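Local coordinates for YcgJ protein (Bacillus subtilis, PDB 1XXL) that is probably an S-adenosylmethionine-dependent methyltransferase, built on a Rossmann-like core, whose methyl-accepting substrate is not known, at residues P128-P131 with V132-E135; F136-H139 with L140-R144; L176-Y180 with D181-K185; P190-R193 with E194-I198. One frame throughout, in Å; residues are numbered along the deposited sequence.

Contact 1 (P128-P131 with V132-E135); sequences PEDP and VLDE
A chi1 of 178° turns the Asp130 carboxylate away from its own N and forward beside Val132, while Leu133, whose CG instead lies anti to the carbonyl carbon (chi1 -60°), swings its branched end back to the same aspartate. OD2 of Asp130 accepts from the backbone N of Val132 at 3.1 Å, and the N-H comes from above the carboxylate plane, about 60° out of it. The other oxygen, OD1, rests against CG of Leu133 at 3.7 Å, so the two oxygens serve different neighbours, one polar and one apolar. The main-chain O of Asp130 starts the helical bonding: Asp134 N meets it at 2.9 Å in an almost straight bond, with Leu133 N as a second, weak donor. Pro131 suits the first turn because a helix begins there without needing an N-H from that position, and its ring already holds phi near the helical value; its O then takes Glu135 N at 2.9 Å. Before the turn, the ring of Pro128 crosses Leu133 at about a right angle, CG to CB 3.9 Å, and helix 206-211 adds Ala208 and Thr211 against that buried leucine. A water lies between Glu129 O and Asp134 OD1, within hydrogen-bonding distance of both; the Asp134 carboxylate has its stronger partner in Arg150, a salt bridge. The charge of Asp130 would probably interact favourably with the helix N terminus. Asp130 is thus a classical N-cap, with proline at the first helical position, opening helix 131-144 after the loop that leaves strand 118-125.

Contact 2 (F136-H139 with L140-R144); sequences FVNH and LNRLR. With SO4 (sulfate ion), chain E.
Leu143 lies over one face of the His139 imidazole, its CG 4.0 Å from the ring centroid and only 18° off the normal, a CH-pi contact between residues one helical turn apart. It forms the edge of the tight packing, which belongs to buried residues: CG2 of Val137 lies beside ND2 of Asn141 at 3.8 Å, and Leu140 and Leu143 both press on Ile197. Replacing Leu143 by an alanine is likely to uncover this face of the imidazole and to open a gap beside Ile197. Asn138 is buried too, its OD1 satisfied by Glu151 N and His148 NE2. The Arg142 guanidinium, brought back by a bend at chi3, lies over Asn138 O and nearly parallel to the asparagine amide (10°), with NH2 bound to Val149 O. The open side is looser: there a water sits in the imidazole plane, 3.1 Å from ND1 of the exposed His139, near the end of Arg142. At the last residue of the helix, Arg144 grips a sulfate, probably from the crystallisation liquor, through NH1 to O1 (3.2 Å) and NH2 to O4 (3.0 Å). Apolar Val137 and Leu140 suit the inward faces of helix 131-144, which lies against strand 222-236 through Leu227 and Phe225, with helices 180-187 and 191-202 alongside.

Contact 3 (L176-Y180 with D181-K185); sequences LPIQY and DSWIK
Ile178 lies over a face of the Trp183 indole, and Ile184 over a face of the Tyr180 ring. CG2 of Ile178 sits above the five-membered ring of Trp183, 3.8 Å from its centroid, and presses closest on the ring atom CG, at 3.4 Å. Further on, CG1 of Ile184 stands 3.3 Å above the plane of the Tyr180 ring, displaced toward its rim, with CD1 reaching OH at 3.7 Å. A chi1 of 175° carries the tyrosine ring to the side of Ile184; the Tyr180 and Trp183 side chains cross obliquely, CD2 to CE3 4.2 Å. Here the long strand 166-179 runs directly, without a linking loop, into helix 180-187, the short axes 78° apart, with Gln179 as the N-cap residue; its O accepts Trp183 N at 3.0 Å, and Tyr180 O accepts Ile184 N. A beta-branched isoleucine suits the strand end, where its CG2 methyl can sit over the indole face. Tyrosine combines an apolar face for Ile184 with a hydroxyl hydrogen-bonded to Glu194 OE2, and a phenylalanine in its place would probably leave that carboxylate oxygen without this partner. Phe225 of strand 222-236 meets the indole edge-to-face, and Arg144 of helix 131-144 makes a cation-pi contact with it.

Contact 4 (P190-R193 with E194-I198); sequences PADR and EKQII
Gln196 reaches back along the helix to Asp192, and its side chain can be followed outward atom by atom. CB lies 3.3 Å from Arg193 O, close to the main chain of the preceding turn. CG, anti to the carbonyl carbon (chi1 -64°), passes 3.5 Å from Asp192 O. The chain then runs extended, so CD stays near that same carbonyl and the amide stands beside the aspartate. At the tip, NE2 gives a weak hydrogen bond to Asp192 OD1, 3.5 Å long and bent to 139°, with the amide and carboxylate planes 55° apart; it lies no nearer than 4.1 Å to NH1 of Arg193. The other amide atom, OE1, has CD2 of Leu143 from helix 131-144 packed against it. Glutamine suits a position half in solvent, its amide able to bond to a charged neighbour. Arg193 bends at chi2 and sends NE to Leu143 O, a weak hydrogen bond across to that helix. Glu194 extends to Tyr180 OH. The backbone is regular: Pro190 O takes Glu194 N at 2.9 Å, Ala191 O takes Lys195 N at 2.8 Å, and Arg193 O takes Ile197 N. With the Asp192-Gln196 pair, i to i+4, at the surface and Ile197 buried between helices 131-144 and 180-187, this is the amphipathic N-terminal part of helix 191-202, which Pro190 precedes as N-cap.

How the contacts relate
Each contact is local, so none encloses another; all four follow in series along the chain. Contact 1 rounds the turn that leaves strand 118-125 and opens helix 131-144, and contact 2 carries on up the same helix, the two touching where Pro128 packs on Val137. After helix 154-163, strand 166-179 returns to the sheet, and contact 3 turns its end into helix 180-187. A short loop later contact 4 starts helix 191-202. Contacts 2, 3 and 4 meet one another in space: 136-144 packs on Trp183 and on Ile197, while Tyr180 joins 190-198. Helices 131-144 and 180-187 lie against strand 222-236, with helix 191-202 packed on those two helices, away from the annotated S-adenosylmethionine sites.

Contact 1 (P128-P131 with V132-E135)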
loop_
_atom_site.group_PDB
_atom_site.type_symbol
_atom_site.label_atom_id
_atom_site.label_comp_id
_atom_site.label_asym_id
_atom_site.label_seq_id
_atom_site.Cartn_x
_atom_site.Cartn_y
_atom_site.Cartn_z
ATOM N N PRO A 128 -9.864 -7.617 -8.092
ATOM C CA PRO A 128 -9.981 -8.895 -8.768
ATOM C C PRO A 128 -9.864 -8.724 -10.289
ATOM O O PRO A 128 -10.039 -7.615 -10.818
ATOM C CB PRO A 128 -11.373 -9.386 -8.354
ATOM C CG PRO A 128 -11.650 -8.698 -7.084
ATOM C CD PRO A 128 -11.021 -7.346 -7.234
ATOM N N GLU A 129 -9.540 -9.809 -10.967
ATOM C CA GLU A 129 -9.383 -9.800 -12.421
ATOM C C GLU A 129 -10.685 -9.429 -13.142
ATOM O O GLU A 129 -10.658 -8.667 -14.110
ATOM C CB GLU A 129 -8.871 -11.164 -12.891
ATOM C CG GLU A 129 -7.426 -11.450 -12.473
ATOM C CD GLU A 129 -6.437 -10.408 -13.021
ATOM O OE1 GLU A 129 -5.687 -9.790 -12.226
ATOM O OE2 GLU A 129 -6.429 -10.198 -14.255
ATOM N N ASP A 130 -11.811 -9.931 -12.637
ATOM C CA ASP A 130 -13.149 -9.642 -13.206
ATOM C C ASP A 130 -13.437 -8.155 -13.124
ATOM O O ASP A 130 -13.503 -7.613 -12.025
ATOM C CB ASP A 130 -14.231 -10.426 -12.451
ATOM C CG ASP A 130 -15.678 -10.134 -12.967
ATOM O OD1 ASP A 130 -16.593 -10.735 -12.390
ATOM O OD2 ASP A 130 -15.890 -9.334 -13.924
ATOM N N PRO A 131 -13.596 -7.484 -14.289
ATOM C CA PRO A 131 -13.714 -6.035 -14.283
ATOM C C PRO A 131 -14.851 -5.492 -13.456
ATOM O O PRO A 131 -14.737 -4.394 -12.965
ATOM C CB PRO A 131 -13.934 -5.683 -15.766
ATOM C CG PRO A 131 -13.492 -6.889 -16.507
ATOM C CD PRO A 131 -13.679 -8.034 -15.659
ATOM N N VAL A 132 -15.931 -6.246 -13.323
ATOM C CA VAL A 132 -17.105 -5.819 -12.543
ATOM C C VAL A 132 -16.809 -5.820 -11.033
ATOM O O VAL A 132 -17.319 -4.976 -10.289
ATOM C CB VAL A 132 -18.352 -6.695 -12.889
ATOM C CG1 VAL A 132 -19.549 -6.258 -12.128
ATOM C CG2 VAL A 132 -18.698 -6.533 -14.382
ATOM N N LEU A 133 -15.958 -6.738 -10.594
ATOM C CA LEU A 133 -15.537 -6.786 -9.191
ATOM C C LEU A 133 -14.449 -5.737 -8.935
ATOM O O LEU A 133 -14.426 -5.108 -7.878
ATOM C CB LEU A 133 -15.046 -8.174 -8.824
ATOM C CG LEU A 133 -16.083 -9.290 -8.979
ATOM C CD1 LEU A 133 -15.467 -10.613 -8.650
ATOM C CD2 LEU A 133 -17.317 -9.060 -8.135
ATOM N N ASP A 134 -13.554 -5.589 -9.915
ATOM C CA ASP A 134 -12.556 -4.507 -9.952
ATOM C C ASP A 134 -13.234 -3.141 -9.693
ATOM O O ASP A 134 -12.896 -2.384 -8.774
ATOM C CB ASP A 134 -11.897 -4.544 -11.324
ATOM C CG ASP A 134 -10.880 -3.466 -11.533
ATOM O OD1 ASP A 134 -9.881 -3.774 -12.235
ATOM O OD2 ASP A 134 -11.049 -2.340 -11.018
ATOM N N GLU A 135 -14.222 -2.862 -10.514
ATOM C CA GLU A 135 -15.023 -1.651 -10.413
ATOM C C GLU A 135 -15.780 -1.526 -9.055
ATOM O O GLU A 135 -15.830 -0.454 -8.453
ATOM C CB GLU A 135 -15.957 -1.728 -11.606
ATOM C CG GLU A 135 -16.931 -0.679 -11.868
ATOM C CD GLU A 135 -17.635 -0.972 -13.216
ATOM O OE1 GLU A 135 -18.817 -0.573 -13.373
ATOM O OE2 GLU A 135 -17.002 -1.638 -14.103
HETATM O O HOH W 1 -9.582 -6.105 -13.548
#

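Contact 2 (F136-H139 with L140-R144)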
loop_
_atom_site.group_PDB
_atom_site.type_symbol
_atom_site.label_atom_id
_atom_site.label_comp_id
_atom_site.label_asym_id
_atom_site.label_seq_id
_atom_site.Cartn_x
_atom_site.Cartn_y
_atom_site.Cartn_z
ATOM N N PHE A 136 -16.324 -2.629 -8.555
ATOM C CA PHE A 136 -17.094 -2.611 -7.305
ATOM C C PHE A 136 -16.235 -2.140 -6.136
ATOM O O PHE A 136 -16.613 -1.241 -5.379
ATOM C CB PHE A 136 -17.650 -4.004 -7.003
ATOM C CG PHE A 136 -18.407 -4.074 -5.723
ATOM C CD1 PHE A 136 -17.767 -4.409 -4.529
ATOM C CD2 PHE A 136 -19.766 -3.798 -5.695
ATOM C CE1 PHE A 136 -18.479 -4.457 -3.345
ATOM C CE2 PHE A 136 -20.467 -3.857 -4.519
ATOM C CZ PHE A 136 -19.825 -4.179 -3.349
ATOM N N VAL A 137 -15.065 -2.750 -6.013
ATOM C CA VAL A 137 -14.179 -2.455 -4.915
ATOM C C VAL A 137 -13.512 -1.094 -5.061
ATOM O O VAL A 137 -13.323 -0.409 -4.065
ATOM C CB VAL A 137 -13.160 -3.591 -4.653
ATOM C CG1 VAL A 137 -12.101 -3.711 -5.760
ATOM C CG2 VAL A 137 -12.514 -3.403 -3.262
ATOM N N ASN A 138 -13.173 -0.692 -6.286
ATOM C CA ASN A 138 -12.615 0.646 -6.486
ATOM C C ASN A 138 -13.607 1.758 -6.162
ATOM O O ASN A 138 -13.236 2.780 -5.533
ATOM C CB ASN A 138 -12.048 0.820 -7.897
ATOM C CG ASN A 138 -10.598 0.392 -7.982
ATOM O OD1 ASN A 138 -9.730 1.093 -7.483
ATOM N ND2 ASN A 138 -10.334 -0.767 -8.588
ATOM N N HIS A 139 -14.850 1.562 -6.584
ATOM C CA HIS A 139 -15.934 2.480 -6.252
ATOM C C HIS A 139 -16.145 2.519 -4.723
ATOM O O HIS A 139 -16.267 3.602 -4.146
ATOM C CB HIS A 139 -17.237 2.083 -6.979
ATOM C CG HIS A 139 -18.337 3.089 -6.841
ATOM N ND1 HIS A 139 -18.219 4.388 -7.292
ATOM C CD2 HIS A 139 -19.572 2.996 -6.291
ATOM C CE1 HIS A 139 -19.335 5.051 -7.028
ATOM N NE2 HIS A 139 -20.167 4.232 -6.407
ATOM N N LEU A 140 -16.181 1.354 -4.071
ATOM C CA LEU A 140 -16.385 1.312 -2.611
ATOM C C LEU A 140 -15.332 2.145 -1.901
ATOM O O LEU A 140 -15.648 2.979 -1.056
ATOM C CB LEU A 140 -16.357 -0.108 -2.085
ATOM C CG LEU A 140 -16.448 -0.329 -0.567
ATOM C CD1 LEU A 140 -17.778 0.156 0.000
ATOM C CD2 LEU A 140 -16.266 -1.788 -0.284
ATOM N N ASN A 141 -14.075 1.941 -2.267
ATOM C CA ASN A 141 -12.980 2.640 -1.614
ATOM C C ASN A 141 -12.931 4.159 -1.960
ATOM O O ASN A 141 -12.599 4.988 -1.094
ATOM C CB ASN A 141 -11.659 1.926 -1.901
ATOM C CG ASN A 141 -11.478 0.654 -1.052
ATOM O OD1 ASN A 141 -11.810 0.615 0.138
ATOM N ND2 ASN A 141 -10.941 -0.366 -1.655
ATOM N N ARG A 142 -13.281 4.524 -3.193
ATOM C CA ARG A 142 -13.344 5.941 -3.571
ATOM C C ARG A 142 -14.490 6.698 -2.856
ATOM O O ARG A 142 -14.363 7.875 -2.539
ATOM C CB ARG A 142 -13.474 6.104 -5.099
ATOM C CG ARG A 142 -12.874 7.427 -5.653
ATOM C CD ARG A 142 -12.550 7.303 -7.213
ATOM N NE ARG A 142 -11.602 6.223 -7.635
ATOM C CZ ARG A 142 -11.892 5.187 -8.450
ATOM N NH1 ARG A 142 -13.114 5.008 -8.934
ATOM N NH2 ARG A 142 -10.948 4.294 -8.780
ATOM N N LEU A 143 -15.606 6.027 -2.619
ATOM C CA LEU A 143 -16.737 6.644 -1.915
ATOM C C LEU A 143 -16.295 7.057 -0.511
ATOM O O LEU A 143 -16.660 8.128 -0.009
ATOM C CB LEU A 143 -17.914 5.669 -1.819
ATOM C CG LEU A 143 -18.780 5.496 -3.069
ATOM C CD1 LEU A 143 -19.778 4.391 -2.867
ATOM C CD2 LEU A 143 -19.528 6.783 -3.376
ATOM N N ARG A 144 -15.475 6.211 0.096
ATOM C CA ARG A 144 -15.051 6.418 1.463
ATOM C C ARG A 144 -13.866 7.365 1.529
ATOM O O ARG A 144 -13.752 8.132 2.473
ATOM C CB ARG A 144 -14.753 5.062 2.118
ATOM C CG ARG A 144 -14.440 5.108 3.609
ATOM C CD ARG A 144 -13.015 4.771 3.775
ATOM N NE ARG A 144 -12.621 4.731 5.163
ATOM C CZ ARG A 144 -11.408 4.384 5.558
ATOM N NH1 ARG A 144 -10.489 4.046 4.660
ATOM N NH2 ARG A 144 -11.126 4.375 6.849
HETATM S S SO4 E . -7.972 2.293 7.152
HETATM O O1 SO4 E . -7.842 2.735 5.766
HETATM O O2 SO4 E . -6.646 1.915 7.659
HETATM O O3 SO4 E . -8.835 1.108 7.240
HETATM O O4 SO4 E . -8.513 3.416 7.922
HETATM O O HOH W 2 -15.638 5.117 -8.787
#

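Contact 3 (L176-Y180 with D181-K185)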
loop_
_atom_site.group_PDB
_atom_site.type_symbol
_atom_site.label_atom_id
_atom_site.label_comp_id
_atom_site.label_asym_id
_atom_site.label_seq_id
_atom_site.Cartn_x
_atom_site.Cartn_y
_atom_site.Cartn_z
ATOM N N LEU A 176 -8.322 -9.144 3.855
ATOM C CA LEU A 176 -8.140 -8.116 4.869
ATOM C C LEU A 176 -9.513 -7.759 5.427
ATOM O O LEU A 176 -10.301 -7.148 4.739
ATOM C CB LEU A 176 -7.467 -6.891 4.243
ATOM C CG LEU A 176 -7.334 -5.614 5.064
ATOM C CD1 LEU A 176 -6.413 -5.868 6.239
ATOM C CD2 LEU A 176 -6.800 -4.491 4.164
ATOM N N PRO A 177 -9.806 -8.159 6.681
ATOM C CA PRO A 177 -11.143 -7.943 7.239
ATOM C C PRO A 177 -11.365 -6.497 7.647
ATOM O O PRO A 177 -10.477 -5.876 8.248
ATOM C CB PRO A 177 -11.173 -8.869 8.471
ATOM C CG PRO A 177 -9.750 -8.950 8.901
ATOM C CD PRO A 177 -8.918 -8.857 7.631
ATOM N N ILE A 178 -12.523 -5.965 7.297
ATOM C CA ILE A 178 -12.871 -4.589 7.622
ATOM C C ILE A 178 -14.147 -4.593 8.465
ATOM O O ILE A 178 -15.172 -5.129 8.049
ATOM C CB ILE A 178 -13.030 -3.703 6.358
ATOM C CG1 ILE A 178 -11.647 -3.357 5.769
ATOM C CG2 ILE A 178 -13.685 -2.365 6.706
ATOM C CD1 ILE A 178 -11.266 -4.213 4.739
ATOM N N GLN A 179 -14.040 -4.027 9.666
ATOM C CA GLN A 179 -15.174 -3.789 10.528
ATOM C C GLN A 179 -15.774 -2.446 10.112
ATOM O O GLN A 179 -15.147 -1.405 10.229
ATOM C CB GLN A 179 -14.758 -3.786 12.006
ATOM C CG GLN A 179 -14.088 -5.097 12.507
ATOM C CD GLN A 179 -14.899 -6.378 12.251
ATOM O OE1 GLN A 179 -14.362 -7.406 11.769
ATOM N NE2 GLN A 179 -16.185 -6.322 12.531
ATOM N N TYR A 180 -16.986 -2.513 9.579
ATOM C CA TYR A 180 -17.615 -1.396 8.897
ATOM C C TYR A 180 -17.713 -0.108 9.741
ATOM O O TYR A 180 -17.343 0.986 9.264
ATOM C CB TYR A 180 -19.004 -1.829 8.399
ATOM C CG TYR A 180 -19.755 -0.677 7.796
ATOM C CD1 TYR A 180 -20.698 0.031 8.540
ATOM C CD2 TYR A 180 -19.475 -0.249 6.500
ATOM C CE1 TYR A 180 -21.364 1.123 7.997
ATOM C CE2 TYR A 180 -20.144 0.855 5.943
ATOM C CZ TYR A 180 -21.076 1.525 6.697
ATOM O OH TYR A 180 -21.724 2.602 6.156
ATOM N N ASP A 181 -18.171 -0.231 10.989
ATOM C CA ASP A 181 -18.440 0.957 11.826
ATOM C C ASP A 181 -17.157 1.714 12.037
ATOM O O ASP A 181 -17.103 2.937 11.943
ATOM C CB ASP A 181 -19.006 0.587 13.196
ATOM C CG ASP A 181 -20.515 0.311 13.184
ATOM O OD1 ASP A 181 -21.259 0.729 12.240
ATOM O OD2 ASP A 181 -20.961 -0.335 14.175
ATOM N N SER A 182 -16.112 0.966 12.325
ATOM C CA SER A 182 -14.801 1.532 12.570
ATOM C C SER A 182 -14.201 2.160 11.305
ATOM O O SER A 182 -13.626 3.237 11.349
ATOM C CB SER A 182 -13.917 0.427 13.127
ATOM O OG SER A 182 -12.573 0.810 13.097
ATOM N N TRP A 183 -14.358 1.480 10.178
ATOM C CA TRP A 183 -13.891 1.958 8.874
ATOM C C TRP A 183 -14.527 3.301 8.479
ATOM O O TRP A 183 -13.857 4.183 7.969
ATOM C CB TRP A 183 -14.259 0.882 7.852
ATOM C CG TRP A 183 -13.758 1.045 6.466
ATOM C CD1 TRP A 183 -12.480 0.975 6.055
ATOM C CD2 TRP A 183 -14.551 1.222 5.297
ATOM N NE1 TRP A 183 -12.417 1.113 4.698
ATOM C CE2 TRP A 183 -13.680 1.281 4.211
ATOM C CE3 TRP A 183 -15.929 1.365 5.069
ATOM C CZ2 TRP A 183 -14.125 1.444 2.900
ATOM C CZ3 TRP A 183 -16.372 1.537 3.784
ATOM C CH2 TRP A 183 -15.470 1.579 2.704
ATOM N N ILE A 184 -15.827 3.437 8.707
ATOM C CA ILE A 184 -16.532 4.689 8.450
ATOM C C ILE A 184 -16.054 5.802 9.370
ATOM O O ILE A 184 -15.800 6.900 8.898
ATOM C CB ILE A 184 -18.044 4.525 8.600
ATOM C CG1 ILE A 184 -18.596 3.643 7.475
ATOM C CG2 ILE A 184 -18.752 5.899 8.633
ATOM C CD1 ILE A 184 -18.394 4.162 6.055
ATOM N N LYS A 185 -15.937 5.510 10.667
ATOM C CA LYS A 185 -15.389 6.480 11.637
ATOM C C LYS A 185 -13.977 6.990 11.289
ATOM O O LYS A 185 -13.751 8.186 11.273
ATOM C CB LYS A 185 -15.406 5.909 13.064
ATOM C CG LYS A 185 -16.752 6.038 13.758
ATOM C CD LYS A 185 -16.669 5.687 15.263
ATOM C CE LYS A 185 -16.107 6.846 16.129
ATOM N NZ LYS A 185 -15.939 6.462 17.598
#

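Contact 4 (P190-R193 with E194-I198)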
loop_
_atom_site.group_PDB
_atom_site.type_symbol
_atom_site.label_atom_id
_atom_site.label_comp_id
_atom_site.label_asym_id
_atom_site.label_seq_id
_atom_site.Cartn_x
_atom_site.Cartn_y
_atom_site.Cartn_z
ATOM N N PRO A 190 -19.226 11.621 5.708
ATOM C CA PRO A 190 -20.533 12.207 6.050
ATOM C C PRO A 190 -21.726 11.334 5.644
ATOM O O PRO A 190 -21.576 10.454 4.804
ATOM C CB PRO A 190 -20.556 13.530 5.269
ATOM C CG PRO A 190 -19.158 13.728 4.753
ATOM C CD PRO A 190 -18.560 12.368 4.632
ATOM N N ALA A 191 -22.894 11.634 6.214
ATOM C CA ALA A 191 -24.091 10.795 6.096
ATOM C C ALA A 191 -24.502 10.445 4.662
ATOM O O ALA A 191 -24.857 9.301 4.364
ATOM C CB ALA A 191 -25.281 11.453 6.845
ATOM N N ASP A 192 -24.487 11.432 3.779
ATOM C CA ASP A 192 -24.909 11.189 2.405
ATOM C C ASP A 192 -23.893 10.321 1.636
ATOM O O ASP A 192 -24.298 9.408 0.913
ATOM C CB ASP A 192 -25.182 12.503 1.673
ATOM C CG ASP A 192 -25.657 12.271 0.253
ATOM O OD1 ASP A 192 -24.882 12.594 -0.674
ATOM O OD2 ASP A 192 -26.775 11.721 0.094
ATOM N N ARG A 193 -22.590 10.592 1.799
ATOM C CA ARG A 193 -21.553 9.675 1.293
ATOM C C ARG A 193 -21.729 8.263 1.846
ATOM O O ARG A 193 -21.673 7.287 1.091
ATOM C CB ARG A 193 -20.141 10.148 1.636
ATOM C CG ARG A 193 -19.422 10.869 0.515
ATOM C CD ARG A 193 -19.276 10.005 -0.736
ATOM N NE ARG A 193 -18.120 10.434 -1.529
ATOM C CZ ARG A 193 -18.156 11.328 -2.518
ATOM N NH1 ARG A 193 -19.305 11.914 -2.874
ATOM N NH2 ARG A 193 -17.028 11.645 -3.162
ATOM N N GLU A 194 -21.960 8.157 3.153
ATOM C CA GLU A 194 -22.185 6.858 3.760
ATOM C C GLU A 194 -23.427 6.183 3.218
ATOM O O GLU A 194 -23.402 4.979 2.993
ATOM C CB GLU A 194 -22.270 6.930 5.284
ATOM C CG GLU A 194 -22.188 5.549 5.899
ATOM C CD GLU A 194 -22.485 5.507 7.377
ATOM O OE1 GLU A 194 -22.619 6.589 7.976
ATOM O OE2 GLU A 194 -22.583 4.372 7.926
ATOM N N LYS A 195 -24.511 6.926 3.004
ATOM C CA LYS A 195 -25.717 6.311 2.459
ATOM C C LYS A 195 -25.404 5.669 1.102
ATOM O O LYS A 195 -25.936 4.604 0.794
ATOM C CB LYS A 195 -26.896 7.298 2.310
ATOM C CG LYS A 195 -27.575 7.785 3.626
ATOM C CD LYS A 195 -28.458 6.727 4.369
ATOM C CE LYS A 195 -29.537 7.406 5.279
ATOM N NZ LYS A 195 -30.468 6.430 5.978
ATOM N N GLN A 196 -24.556 6.322 0.298
ATOM C CA GLN A 196 -24.123 5.750 -1.001
ATOM C C GLN A 196 -23.335 4.437 -0.813
ATOM O O GLN A 196 -23.515 3.480 -1.560
ATOM C CB GLN A 196 -23.269 6.740 -1.800
ATOM C CG GLN A 196 -23.994 8.013 -2.231
ATOM C CD GLN A 196 -23.045 9.016 -2.935
ATOM O OE1 GLN A 196 -22.360 8.665 -3.915
ATOM N NE2 GLN A 196 -23.011 10.261 -2.438
ATOM N N ILE A 197 -22.454 4.414 0.179
ATOM C CA ILE A 197 -21.710 3.181 0.533
ATOM C C ILE A 197 -22.676 2.062 0.922
ATOM O O ILE A 197 -22.539 0.936 0.460
ATOM C CB ILE A 197 -20.706 3.429 1.679
ATOM C CG1 ILE A 197 -19.532 4.249 1.149
ATOM C CG2 ILE A 197 -20.191 2.109 2.223
ATOM C CD1 ILE A 197 -18.710 4.881 2.149
ATOM N N ILE A 198 -23.670 2.379 1.754
ATOM C CA ILE A 198 -24.613 1.381 2.234
ATOM C C ILE A 198 -25.393 0.797 1.060
ATOM O O ILE A 198 -25.528 -0.418 0.950
ATOM C CB ILE A 198 -25.549 1.951 3.332
ATOM C CG1 ILE A 198 -24.736 2.293 4.601
ATOM C CG2 ILE A 198 -26.651 0.971 3.645
ATOM C CD1 ILE A 198 -25.482 3.174 5.645
#